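Long-range contact in rifamycin polyketide synthase (Amycolatopsis mediterranei, PDB 4LN9), which dehydrates a polyketide intermediate, probably the beta-hydroxyacyl chain of the terminal module, through its double-hotdog dehydratase domain during rifamycin assembly: residues A163-F167 against L294-D298. Numbering follows the deposited sequence.
Sequences AAFDF and LEAVD
Glu295 reaches the loop 163-167 because its CG stands anti to the backbone N (chi1 -173°) and the chain runs on extended, delivering the carboxylate to two successive backbone amides. Phe167, its CG anti to its own carbonyl carbon (chi1 -78°), lays its ring against Val297 and the backbone of Glu295. The carboxylate works as a two-pronged acceptor: Ala164 N donates to Glu295 OE2 at 2.8 Å, and Phe165 N to Glu295 OE1 at 3.0 Å. Both bonds are nearly straight and arrive on the syn sides, tilted out of the carboxylate plane, so the pair fixes the rotation of the group. Ala163 lies against the OE2 side, its CA 3.4 Å from Glu295 OE2. The acceptor residue sits on strand 291-297 of the double hotdog fold, between strands 279-285 and 303-313, while 163-167 belongs to the irregular connection from strand 146-154 to strand 176-178; the contact joins this part of the connection to strand 291-297. Alternate residues Glu295 and Val297 point to the loop, and Ala296 points away. Val297 CG2 lies over one face of the Phe167 ring, a CH-pi contact 3.9 Å from the centroid, while CG1 sits between Phe167 CD2 and Ala163 CB, 3.6 Å from the latter. Over the opposite face of that ring comes Phe165 CD2, leaving Phe167 sandwiched. Phe167 CE2 meets Glu295 OE1 at 3.6 Å, with ring and carboxylate planes 69° apart. Outside the two segments, the Phe165 ring meets that of Phe216, and Phe167 O accepts a hydrogen bond from Arg281 NH1.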
loop_
_atom_site.group_PDB
_atom_site.type_symbol
_atom_site.label_atom_id
_atom_site.label_comp_id
_atom_site.label_asym_id
_atom_site.label_seq_id
_atom_site.Cartn_x
_atom_site.Cartn_y
_atom_site.Cartn_z
ATOM N N ALA A 163 -29.785 -19.281 11.791
ATOM C CA ALA A 163 -30.577 -19.047 10.588
ATOM C C ALA A 163 -32.046 -18.814 10.937
ATOM O O ALA A 163 -32.558 -19.392 11.895
ATOM C CB ALA A 163 -30.440 -20.226 9.636
ATOM N N ALA A 164 -32.727 -17.978 10.161
ATOM C CA ALA A 164 -34.140 -17.730 10.414
ATOM C C ALA A 164 -35.002 -18.860 9.856
ATOM O O ALA A 164 -35.888 -19.377 10.539
ATOM C CB ALA A 164 -34.563 -16.391 9.829
ATOM N N PHE A 165 -34.670 -19.299 8.647
ATOM C CA PHE A 165 -35.408 -20.360 7.973
ATOM C C PHE A 165 -35.089 -21.723 8.586
ATOM O O PHE A 165 -33.989 -21.943 9.092
ATOM C CB PHE A 165 -35.068 -20.359 6.480
ATOM C CG PHE A 165 -35.818 -21.389 5.684
ATOM C CD1 PHE A 165 -37.126 -21.159 5.285
ATOM C CD2 PHE A 165 -35.236 -22.611 5.383
ATOM C CE1 PHE A 165 -37.830 -22.116 4.577
ATOM C CE2 PHE A 165 -35.933 -23.572 4.672
ATOM C CZ PHE A 165 -37.232 -23.323 4.266
ATOM N N ASP A 166 -36.072 -22.618 8.582
ATOM C CA ASP A 166 -35.898 -23.956 9.137
ATOM C C ASP A 166 -35.186 -24.885 8.156
ATOM O O ASP A 166 -35.828 -25.639 7.425
ATOM C CB ASP A 166 -37.254 -24.547 9.522
ATOM C CG ASP A 166 -37.127 -25.832 10.311
ATOM O OD1 ASP A 166 -35.986 -26.217 10.645
ATOM O OD2 ASP A 166 -38.170 -26.446 10.617
ATOM N N PHE A 167 -33.858 -24.866 8.181
ATOM C CA PHE A 167 -33.066 -25.660 7.248
ATOM C C PHE A 167 -32.993 -27.122 7.689
ATOM O O PHE A 167 -32.554 -27.988 6.930
ATOM C CB PHE A 167 -31.658 -25.071 7.098
ATOM C CG PHE A 167 -31.594 -23.867 6.195
ATOM C CD1 PHE A 167 -31.544 -24.018 4.818
ATOM C CD2 PHE A 167 -31.565 -22.586 6.724
ATOM C CE1 PHE A 167 -31.474 -22.915 3.987
ATOM C CE2 PHE A 167 -31.479 -21.479 5.898
ATOM C CZ PHE A 167 -31.453 -21.644 4.527
ATOM N N LEU A 294 -30.695 -13.935 0.202
ATOM C CA LEU A 294 -30.078 -15.244 0.374
ATOM C C LEU A 294 -29.813 -15.520 1.849
ATOM O O LEU A 294 -29.442 -14.619 2.603
ATOM C CB LEU A 294 -28.777 -15.338 -0.430
ATOM C CG LEU A 294 -27.852 -16.523 -0.138
ATOM C CD1 LEU A 294 -28.458 -17.820 -0.650
ATOM C CD2 LEU A 294 -26.477 -16.297 -0.750
ATOM N N GLU A 295 -30.124 -16.743 2.276
ATOM C CA GLU A 295 -29.628 -17.277 3.543
ATOM C C GLU A 295 -29.051 -18.659 3.265
ATOM O O GLU A 295 -29.628 -19.434 2.503
ATOM C CB GLU A 295 -30.774 -17.383 4.562
ATOM C CG GLU A 295 -30.345 -17.762 5.977
ATOM C CD GLU A 295 -31.454 -17.580 7.007
ATOM O OE1 GLU A 295 -32.561 -18.124 6.799
ATOM O OE2 GLU A 295 -31.205 -16.934 8.050
ATOM N N ALA A 296 -27.854 -18.919 3.780
ATOM C CA ALA A 296 -27.196 -20.196 3.544
ATOM C C ALA A 296 -26.576 -20.730 4.830
ATOM O O ALA A 296 -26.076 -19.963 5.654
ATOM C CB ALA A 296 -26.144 -20.060 2.455
ATOM N N VAL A 297 -26.760 -22.028 5.067
ATOM C CA VAL A 297 -26.171 -22.698 6.224
ATOM C C VAL A 297 -25.229 -23.814 5.775
ATOM O O VAL A 297 -25.294 -24.265 4.631
ATOM C CB VAL A 297 -27.250 -23.295 7.158
ATOM C CG1 VAL A 297 -28.140 -22.199 7.725
ATOM C CG2 VAL A 297 -28.079 -24.345 6.428
ATOM N N ASP A 298 -24.311 -24.212 6.654
ATOM C CA ASP A 298 -23.502 -25.400 6.388
ATOM C C ASP A 298 -24.248 -26.655 6.822
ATOM O O ASP A 298 -25.389 -26.577 7.276
ATOM C CB ASP A 298 -22.130 -25.306 7.068
ATOM C CG ASP A 298 -22.228 -25.170 8.578
ATOM O OD1 ASP A 298 -23.178 -25.723 9.171
ATOM O OD2 ASP A 298 -21.298 -24.589 9.177
#